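Local coordinates for protein amine oxidase (Emericella nidulans, PDB 3PGB) that probably oxidises primary amines to aldehydes, using one copper ion and one topaquinone, formed from a tyrosine of its own chain, in each subunit, at residues E116-L121 with V376-G381; T348-S353 with L447-A452; I369-Q374 with G727-E732. All blocks are in the same frame, centred on the assembly; numbering follows the deposited sequence.

Contact 1: E116-L121 with V376-G381; sequences EAIPYL and VLYELG
Tyr378 brings one flank of its phenol ring up to the helix residues Ala117 and Ile118, and this one side chain supplies the entire 376-381 half of the contact. The two partners meet different parts of the ring. The methyl of Ala117 stands at the edge, near the ring plane and beside the hydroxyl end: its CB lies 3.2 Å from Tyr378 OH and 4.0 Å from Tyr378 CE1. Ile118 reaches the same flank closer to the root of the ring, where its CD1 is 3.7 Å from Tyr378 CD1, arriving at a slant to the ring. Two torsions bring the groups together. The tyrosine ring swings anti to its backbone N (chi1 171°), which carries it out toward the helix; Ile118 CA and Tyr378 CA are 8.7 Å apart. On the other side, Ile118 places CG1 anti to its own carbonyl carbon (chi1 -67°), and the ethyl branch extends toward the ring although the CB itself sets off along the interface. The helix thus offers methyl carbons to the ring and its hydroxyl, with a buried area of 135 Å² over both sides. The phenol oxygen has its polar partner elsewhere, in a hydrogen bond with the indole NE1 of Trp68, a residue whose side chain also touches Leu121. The chain turns a corner at Tyr378, whose backbone is hydrogen-bonded to Asp368 and Asp541. Its ring also packs on Asp541 and Asp543, two calcium ligands, and its side chain comes within about 6 Å of the bound calcium ion. The contact thus seats helix 114-122 against the enzyme-domain β-structure, where strand 374-389 runs antiparallel to both 363-371 and 532-542.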
loop_
_atom_site.group_PDB
_atom_site.type_symbol
_atom_site.label_atom_id
_atom_site.label_comp_id
_atom_site.label_asym_id
_atom_site.label_seq_id
_atom_site.Cartn_x
_atom_site.Cartn_y
_atom_site.Cartn_z
ATOM N N GLU A 116 17.623 -27.912 17.208
ATOM C CA GLU A 116 18.114 -29.014 16.355
ATOM C C GLU A 116 18.493 -28.532 14.957
ATOM O O GLU A 116 19.488 -28.982 14.386
ATOM C CB GLU A 116 17.045 -30.096 16.169
ATOM C CG GLU A 116 16.803 -31.020 17.338
ATOM C CD GLU A 116 15.739 -32.053 17.001
ATOM O OE1 GLU A 116 16.115 -33.161 16.551
ATOM O OE2 GLU A 116 14.529 -31.743 17.144
ATOM N N ALA A 117 17.669 -27.647 14.396
ATOM C CA ALA A 117 17.834 -27.202 13.013
ATOM C C ALA A 117 19.065 -26.312 12.817
ATOM O O ALA A 117 19.819 -26.503 11.868
ATOM C CB ALA A 117 16.586 -26.483 12.550
ATOM N N ILE A 118 19.275 -25.362 13.726
ATOM C CA ILE A 118 20.340 -24.365 13.572
ATOM C C ILE A 118 21.748 -24.981 13.502
ATOM O O ILE A 118 22.536 -24.605 12.633
ATOM C CB ILE A 118 20.279 -23.272 14.679
ATOM C CG1 ILE A 118 19.018 -22.412 14.520
ATOM C CG2 ILE A 118 21.526 -22.390 14.643
ATOM C CD1 ILE A 118 19.099 -21.378 13.411
ATOM N N PRO A 119 22.070 -25.928 14.407
ATOM C CA PRO A 119 23.373 -26.612 14.311
ATOM C C PRO A 119 23.552 -27.467 13.049
ATOM O O PRO A 119 24.684 -27.637 12.586
ATOM C CB PRO A 119 23.405 -27.496 15.566
ATOM C CG PRO A 119 22.440 -26.852 16.513
ATOM C CD PRO A 119 21.359 -26.291 15.648
ATOM N N TYR A 120 22.456 -28.005 12.507
ATOM C CA TYR A 120 22.509 -28.718 11.227
ATOM C C TYR A 120 22.775 -27.765 10.058
ATOM O O TYR A 120 23.573 -28.075 9.180
ATOM C CB TYR A 120 21.220 -29.505 10.967
ATOM C CG TYR A 120 21.145 -30.080 9.565
ATOM C CD1 TYR A 120 22.096 -30.988 9.116
ATOM C CD2 TYR A 120 20.138 -29.704 8.689
ATOM C CE1 TYR A 120 22.043 -31.514 7.832
ATOM C CE2 TYR A 120 20.077 -30.226 7.397
ATOM C CZ TYR A 120 21.034 -31.130 6.977
ATOM O OH TYR A 120 20.982 -31.655 5.705
ATOM N N LEU A 121 22.093 -26.618 10.047
ATOM C CA LEU A 121 22.275 -25.617 8.992
ATOM C C LEU A 121 23.620 -24.902 9.101
ATOM O O LEU A 121 24.302 -24.718 8.097
ATOM C CB LEU A 121 21.150 -24.577 9.023
ATOM C CG LEU A 121 19.741 -25.090 8.728
ATOM C CD1 LEU A 121 18.707 -23.999 9.012
ATOM C CD2 LEU A 121 19.630 -25.594 7.290
ATOM N N VAL A 376 18.433 -13.668 7.851
ATOM C CA VAL A 376 17.674 -12.575 8.467
ATOM C C VAL A 376 16.417 -13.093 9.171
ATOM O O VAL A 376 15.987 -12.510 10.158
ATOM C CB VAL A 376 17.312 -11.462 7.453
ATOM C CG1 VAL A 376 18.392 -11.341 6.384
ATOM C CG2 VAL A 376 15.954 -11.702 6.836
ATOM N N LEU A 377 15.842 -14.184 8.666
ATOM C CA LEU A 377 14.675 -14.820 9.279
ATOM C C LEU A 377 14.819 -16.340 9.263
ATOM O O LEU A 377 14.980 -16.946 8.202
ATOM C CB LEU A 377 13.403 -14.427 8.523
ATOM C CG LEU A 377 12.920 -12.971 8.615
ATOM C CD1 LEU A 377 12.409 -12.470 7.274
ATOM C CD2 LEU A 377 11.849 -12.819 9.686
ATOM N N TYR A 378 14.775 -16.955 10.442
ATOM C CA TYR A 378 14.760 -18.414 10.538
ATOM C C TYR A 378 13.439 -18.966 10.010
ATOM O O TYR A 378 13.413 -20.024 9.390
ATOM C CB TYR A 378 14.988 -18.888 11.988
ATOM C CG TYR A 378 14.769 -20.378 12.174
ATOM C CD1 TYR A 378 15.738 -21.299 11.791
ATOM C CD2 TYR A 378 13.582 -20.864 12.707
ATOM C CE1 TYR A 378 15.538 -22.661 11.947
ATOM C CE2 TYR A 378 13.370 -22.226 12.863
ATOM C CZ TYR A 378 14.351 -23.119 12.480
ATOM O OH TYR A 378 14.137 -24.471 12.633
ATOM N N GLU A 379 12.353 -18.240 10.264
ATOM C CA GLU A 379 11.008 -18.701 9.944
ATOM C C GLU A 379 10.060 -17.520 9.707
ATOM O O GLU A 379 10.073 -16.548 10.464
ATOM C CB GLU A 379 10.471 -19.581 11.080
ATOM C CG GLU A 379 9.076 -20.165 10.811
ATOM C CD GLU A 379 8.485 -20.906 12.003
ATOM O OE1 GLU A 379 7.423 -21.539 11.822
ATOM O OE2 GLU A 379 9.064 -20.853 13.119
ATOM N N LEU A 380 9.261 -17.617 8.644
ATOM C CA LEU A 380 8.209 -16.649 8.318
ATOM C C LEU A 380 7.002 -17.434 7.810
ATOM O O LEU A 380 7.129 -18.229 6.888
ATOM C CB LEU A 380 8.698 -15.671 7.247
ATOM C CG LEU A 380 7.797 -14.509 6.795
ATOM C CD1 LEU A 380 7.359 -13.624 7.952
ATOM C CD2 LEU A 380 8.523 -13.662 5.741
ATOM N N GLY A 381 5.836 -17.242 8.410
ATOM C CA GLY A 381 4.672 -18.018 7.977
ATOM C C GLY A 381 3.357 -17.667 8.632
ATOM O O GLY A 381 3.322 -17.194 9.762
#

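Contact 2: T348-S353 with L447-A452; sequences TWMDFS and LFEFDA
Trp349 points the N-H edge of its indole at the carboxylate of Glu449, and the two planes are steeply inclined, 72° apart. Trp349 NE1 donates to Glu449 OE2 at 2.8 Å with an N-H...O angle of 170°, nearly straight. The oxygen lies in the indole plane, whereas on the acceptor side the N-H arrives on the anti side of OE2, 21° out of the carboxylate plane. Glu449 gets there by turning CG anti to its carbonyl carbon and then running extended, which brings its CG alongside the pyrrole edge, 3.6 Å from Trp349 NE1. Met350 frames the bond from the side: its CG sits over the centre of one indole face, 3.4 Å above the plane, and after a bend at chi2 its CE comes 3.7 Å from Glu449 OE2. Trp349 and Met350 belong to a type II' β-turn, closed by paired backbone bonds between Trp349 and Phe352, that forms the hairpin between strands 346-349 and 352-359; Glu449 lies on strand 437-451 of the enzyme domain. The same OE2 also forms a salt bridge with Arg337 NH2, so this buried oxygen receives both a neutral N-H and a cationic partner, which would be expected to stabilise its negative charge. The indole is stacked with Phe473, while Met350 and Glu449 pack on Pro321 and Pro328, respectively, of the second subunit.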
loop_
_atom_site.group_PDB
_atom_site.type_symbol
_atom_site.label_atom_id
_atom_site.label_comp_id
_atom_site.label_asym_id
_atom_site.label_seq_id
_atom_site.Cartn_x
_atom_site.Cartn_y
_atom_site.Cartn_z
ATOM N N THR A 348 16.604 -19.845 -4.823
ATOM C CA THR A 348 17.487 -18.680 -4.737
ATOM C C THR A 348 17.142 -17.680 -5.834
ATOM O O THR A 348 16.901 -18.060 -6.976
ATOM C CB THR A 348 19.004 -19.035 -4.803
ATOM O OG1 THR A 348 19.421 -19.206 -6.163
ATOM C CG2 THR A 348 19.318 -20.298 -4.000
ATOM N N TRP A 349 17.106 -16.403 -5.464
ATOM C CA TRP A 349 16.881 -15.312 -6.403
ATOM C C TRP A 349 17.836 -14.172 -6.054
ATOM O O TRP A 349 17.747 -13.584 -4.980
ATOM C CB TRP A 349 15.419 -14.843 -6.352
ATOM C CG TRP A 349 15.143 -13.570 -7.130
ATOM C CD1 TRP A 349 14.965 -13.455 -8.474
ATOM C CD2 TRP A 349 15.019 -12.244 -6.597
ATOM N NE1 TRP A 349 14.737 -12.141 -8.814
ATOM C CE2 TRP A 349 14.765 -11.379 -7.678
ATOM C CE3 TRP A 349 15.096 -11.707 -5.306
ATOM C CZ2 TRP A 349 14.592 -10.007 -7.512
ATOM C CZ3 TRP A 349 14.925 -10.341 -5.143
ATOM C CH2 TRP A 349 14.672 -9.507 -6.240
ATOM N N MET A 350 18.764 -13.884 -6.965
ATOM C CA MET A 350 19.719 -12.796 -6.789
ATOM C C MET A 350 20.456 -12.993 -5.456
ATOM O O MET A 350 21.132 -14.005 -5.277
ATOM C CB MET A 350 18.985 -11.447 -6.872
ATOM C CG MET A 350 18.159 -11.278 -8.141
ATOM S SD MET A 350 19.200 -11.032 -9.589
ATOM C CE MET A 350 18.116 -11.629 -10.889
ATOM N N ASP A 351 20.300 -12.061 -4.517
ATOM C CA ASP A 351 20.950 -12.147 -3.208
ATOM C C ASP A 351 20.148 -12.909 -2.149
ATOM O O ASP A 351 20.623 -13.052 -1.022
ATOM C CB ASP A 351 21.228 -10.740 -2.681
ATOM C CG ASP A 351 22.253 -9.994 -3.509
ATOM O OD1 ASP A 351 22.487 -8.811 -3.220
ATOM O OD2 ASP A 351 22.836 -10.584 -4.435
ATOM N N PHE A 352 18.955 -13.389 -2.503
ATOM C CA PHE A 352 18.050 -14.046 -1.555
ATOM C C PHE A 352 18.034 -15.558 -1.730
ATOM O O PHE A 352 18.234 -16.074 -2.832
ATOM C CB PHE A 352 16.614 -13.550 -1.752
ATOM C CG PHE A 352 16.346 -12.187 -1.185
ATOM C CD1 PHE A 352 16.012 -12.033 0.153
ATOM C CD2 PHE A 352 16.404 -11.065 -1.989
ATOM C CE1 PHE A 352 15.753 -10.779 0.682
ATOM C CE2 PHE A 352 16.146 -9.813 -1.465
ATOM C CZ PHE A 352 15.819 -9.672 -0.125
ATOM N N SER A 353 17.772 -16.264 -0.636
ATOM C CA SER A 353 17.504 -17.702 -0.686
ATOM C C SER A 353 16.582 -18.081 0.453
ATOM O O SER A 353 16.552 -17.394 1.480
ATOM C CB SER A 353 18.801 -18.515 -0.602
ATOM O OG SER A 353 19.410 -18.390 0.672
ATOM N N LEU A 447 5.940 -19.060 -8.641
ATOM C CA LEU A 447 7.152 -18.292 -8.431
ATOM C C LEU A 447 7.347 -17.462 -9.679
ATOM O O LEU A 447 7.232 -17.988 -10.784
ATOM C CB LEU A 447 8.354 -19.226 -8.248
ATOM C CG LEU A 447 8.411 -20.104 -6.996
ATOM C CD1 LEU A 447 9.555 -21.096 -7.091
ATOM C CD2 LEU A 447 8.549 -19.239 -5.744
ATOM N N PHE A 448 7.641 -16.178 -9.524
ATOM C CA PHE A 448 7.889 -15.345 -10.686
ATOM C C PHE A 448 8.563 -14.024 -10.371
ATOM O O PHE A 448 8.350 -13.429 -9.313
ATOM C CB PHE A 448 6.579 -15.066 -11.436
ATOM C CG PHE A 448 5.541 -14.365 -10.609
ATOM C CD1 PHE A 448 4.690 -15.083 -9.785
ATOM C CD2 PHE A 448 5.414 -12.982 -10.658
ATOM C CE1 PHE A 448 3.727 -14.438 -9.023
ATOM C CE2 PHE A 448 4.455 -12.334 -9.897
ATOM C CZ PHE A 448 3.611 -13.063 -9.080
ATOM N N GLU A 449 9.371 -13.574 -11.324
ATOM C CA GLU A 449 9.828 -12.194 -11.353
ATOM C C GLU A 449 8.732 -11.299 -11.935
ATOM O O GLU A 449 7.894 -11.748 -12.721
ATOM C CB GLU A 449 11.093 -12.058 -12.193
ATOM C CG GLU A 449 12.351 -12.505 -11.500
ATOM C CD GLU A 449 13.579 -11.958 -12.191
ATOM O OE1 GLU A 449 13.639 -12.061 -13.432
ATOM O OE2 GLU A 449 14.470 -11.410 -11.507
ATOM N N PHE A 450 8.746 -10.032 -11.549
ATOM C CA PHE A 450 7.773 -9.077 -12.057
ATOM C C PHE A 450 8.408 -7.704 -12.106
ATOM O O PHE A 450 8.946 -7.233 -11.110
ATOM C CB PHE A 450 6.523 -9.065 -11.168
ATOM C CG PHE A 450 5.344 -8.377 -11.788
ATOM C CD1 PHE A 450 4.422 -9.094 -12.541
ATOM C CD2 PHE A 450 5.154 -7.011 -11.622
ATOM C CE1 PHE A 450 3.333 -8.460 -13.119
ATOM C CE2 PHE A 450 4.063 -6.368 -12.198
ATOM C CZ PHE A 450 3.153 -7.092 -12.942
ATOM N N ASP A 451 8.373 -7.081 -13.280
ATOM C CA ASP A 451 8.884 -5.725 -13.456
ATOM C C ASP A 451 7.801 -4.751 -13.019
ATOM O O ASP A 451 6.809 -4.576 -13.715
ATOM C CB ASP A 451 9.262 -5.485 -14.916
ATOM C CG ASP A 451 9.890 -4.119 -15.150
ATOM O OD1 ASP A 451 10.257 -3.831 -16.306
ATOM O OD2 ASP A 451 10.026 -3.332 -14.197
ATOM N N ALA A 452 7.999 -4.129 -11.855
ATOM C CA ALA A 452 7.006 -3.224 -11.270
ATOM C C ALA A 452 6.687 -2.086 -12.219
ATOM O O ALA A 452 7.548 -1.654 -12.990
ATOM C CB ALA A 452 7.506 -2.674 -9.950
#

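Contact 3: I369-Q374 with G727-E732; sequences IKYKGQ and GDPSRE
Tyr371 meets Pro729 at the edge of its phenol ring, near the ring plane, with Pro729 CG 3.2 Å from Tyr371 OH; one face of the ring is overlain by Lys372 CG, 3.6 Å above the plane and offset toward the rim. The tyrosine and proline side chains cross at about a right angle, and the hydroxyl end abuts the CB-CG side of the pyrrolidine. Lys372 runs past the same proline, its CE 4.0 Å from Pro729 CB, then bends at the last torsion (chi4 -75°), which turns the ammonium toward Glu732. NZ and OE1 form a salt bridge of 2.8 Å between Lys372 and Glu732, using the syn lone pair of OE1; the two side chains come from opposite directions. Tyr371 and Lys372 occupy a type I' β-turn, from Tyr371 to Gln374, which makes a tight β-hairpin of strands 363-371 and 374-389, while Pro729 and Glu732 belong to the connection between strands 714-722 and 736-742. That connection is braced from within. Asp728 OD1 accepts the backbone N of Ser730 at 3.0 Å, an Asx turn in which the donor stands well above the carboxylate plane, and Asp728 OD2 receives the hydroxyl OG of Ser730 at 2.6 Å. The ammonium of Lys372 also forms a salt bridge with Asp351 and probably offsets part of the charge of the two acids beside it. On the loop side, Glu732 O is hydrogen-bonded to Gln315 of the second subunit.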
loop_
_atom_site.group_PDB
_atom_site.type_symbol
_atom_site.label_atom_id
_atom_site.label_comp_id
_atom_site.label_asym_id
_atom_site.label_seq_id
_atom_site.Cartn_x
_atom_site.Cartn_y
_atom_site.Cartn_z
ATOM N N ILE A 369 15.404 -17.914 5.569
ATOM C CA ILE A 369 15.477 -16.834 4.594
ATOM C C ILE A 369 16.806 -16.109 4.798
ATOM O O ILE A 369 17.023 -15.527 5.854
ATOM C CB ILE A 369 14.289 -15.826 4.741
ATOM C CG1 ILE A 369 12.949 -16.525 4.478
ATOM C CG2 ILE A 369 14.454 -14.653 3.791
ATOM C CD1 ILE A 369 11.742 -15.628 4.599
ATOM N N LYS A 370 17.690 -16.162 3.802
ATOM C CA LYS A 370 19.003 -15.502 3.892
ATOM C C LYS A 370 19.119 -14.354 2.891
ATOM O O LYS A 370 18.456 -14.359 1.862
ATOM C CB LYS A 370 20.148 -16.505 3.662
ATOM C CG LYS A 370 20.118 -17.736 4.588
ATOM C CD LYS A 370 21.234 -18.746 4.300
ATOM C CE LYS A 370 22.599 -18.206 4.711
ATOM N NZ LYS A 370 23.730 -19.147 4.428
ATOM N N TYR A 371 19.960 -13.371 3.215
ATOM C CA TYR A 371 20.254 -12.249 2.325
ATOM C C TYR A 371 21.764 -12.010 2.300
ATOM O O TYR A 371 22.384 -11.869 3.355
ATOM C CB TYR A 371 19.540 -10.986 2.800
ATOM C CG TYR A 371 19.676 -9.814 1.847
ATOM C CD1 TYR A 371 20.468 -8.712 2.164
ATOM C CD2 TYR A 371 19.034 -9.822 0.618
ATOM C CE1 TYR A 371 20.597 -7.642 1.283
ATOM C CE2 TYR A 371 19.156 -8.757 -0.263
ATOM C CZ TYR A 371 19.936 -7.674 0.076
ATOM O OH TYR A 371 20.052 -6.633 -0.804
ATOM N N LYS A 372 22.339 -11.955 1.099
ATOM C CA LYS A 372 23.793 -11.854 0.913
ATOM C C LYS A 372 24.544 -12.875 1.773
ATOM O O LYS A 372 25.518 -12.548 2.464
ATOM C CB LYS A 372 24.285 -10.428 1.183
ATOM C CG LYS A 372 23.678 -9.388 0.249
ATOM C CD LYS A 372 24.230 -7.989 0.509
ATOM C CE LYS A 372 23.959 -7.062 -0.677
ATOM N NZ LYS A 372 24.855 -7.332 -1.858
ATOM N N GLY A 373 24.059 -14.114 1.735
ATOM C CA GLY A 373 24.691 -15.225 2.447
ATOM C C GLY A 373 24.475 -15.259 3.951
ATOM O O GLY A 373 24.998 -16.144 4.626
ATOM N N GLN A 374 23.691 -14.321 4.473
ATOM C CA GLN A 374 23.476 -14.183 5.914
ATOM C C GLN A 374 21.978 -14.300 6.239
ATOM O O GLN A 374 21.140 -13.712 5.559
ATOM C CB GLN A 374 24.039 -12.834 6.377
ATOM C CG GLN A 374 23.792 -12.482 7.835
ATOM C CD GLN A 374 24.398 -13.498 8.788
ATOM O OE1 GLN A 374 25.592 -13.806 8.705
ATOM N NE2 GLN A 374 23.573 -14.030 9.695
ATOM N N GLY A 727 25.279 0.903 2.117
ATOM C CA GLY A 727 24.426 1.691 1.231
ATOM C C GLY A 727 23.234 0.909 0.703
ATOM O O GLY A 727 22.932 -0.179 1.186
ATOM N N ASP A 728 22.551 1.486 -0.285
ATOM C CA ASP A 728 21.469 0.822 -1.007
ATOM C C ASP A 728 22.013 -0.310 -1.894
ATOM O O ASP A 728 22.808 -0.050 -2.794
ATOM C CB ASP A 728 20.737 1.852 -1.876
ATOM C CG ASP A 728 19.781 1.215 -2.879
ATOM O OD1 ASP A 728 19.117 0.216 -2.535
ATOM O OD2 ASP A 728 19.700 1.727 -4.016
ATOM N N PRO A 729 21.575 -1.566 -1.658
ATOM C CA PRO A 729 22.072 -2.679 -2.469
ATOM C C PRO A 729 21.458 -2.791 -3.867
ATOM O O PRO A 729 21.941 -3.586 -4.671
ATOM C CB PRO A 729 21.701 -3.908 -1.641
ATOM C CG PRO A 729 20.526 -3.500 -0.874
ATOM C CD PRO A 729 20.649 -2.030 -0.612
ATOM N N SER A 730 20.406 -2.023 -4.152
ATOM C CA SER A 730 19.788 -2.029 -5.481
ATOM C C SER A 730 20.746 -1.505 -6.554
ATOM O O SER A 730 20.617 -1.863 -7.725
ATOM C CB SER A 730 18.493 -1.203 -5.495
ATOM O OG SER A 730 18.744 0.150 -5.849
ATOM N N ARG A 731 21.706 -0.671 -6.154
ATOM C CA ARG A 731 22.683 -0.108 -7.088
ATOM C C ARG A 731 23.628 -1.160 -7.678
ATOM O O ARG A 731 24.405 -0.859 -8.571
ATOM C CB ARG A 731 23.494 1.010 -6.411
ATOM N N GLU A 732 23.573 -2.393 -7.190
ATOM C CA GLU A 732 24.428 -3.438 -7.730
ATOM C C GLU A 732 23.829 -4.089 -8.970
ATOM O O GLU A 732 24.501 -4.865 -9.647
ATOM C CB GLU A 732 24.757 -4.473 -6.652
ATOM C CG GLU A 732 23.658 -5.474 -6.347
ATOM C CD GLU A 732 23.900 -6.240 -5.048
ATOM O OE1 GLU A 732 24.593 -5.723 -4.139
ATOM O OE2 GLU A 732 23.388 -7.370 -4.942
#

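Neighbouring strands of the enzyme domain join the three contacts. Contacts 1 and 3, with centres 19 Å apart, share the hairpin of strands 363-371 and 374-389: Val376 N probably bonds to Ile369 O at 3.1 Å. Contacts 2 and 3 are nearer, 12 Å between centres, linked by a probable bond from Lys370 N to Ser353 O at 2.9 Å and by the Phe352 and Tyr371 rings; both also touch the second subunit. Contacts 1 and 2 do not meet, their nearest atoms being about 6 Å apart. Calcium lies by contact 1, whereas the Tyr371 side chain of contact 3 is about 10 Å from that of the calcium-site residue Phe542.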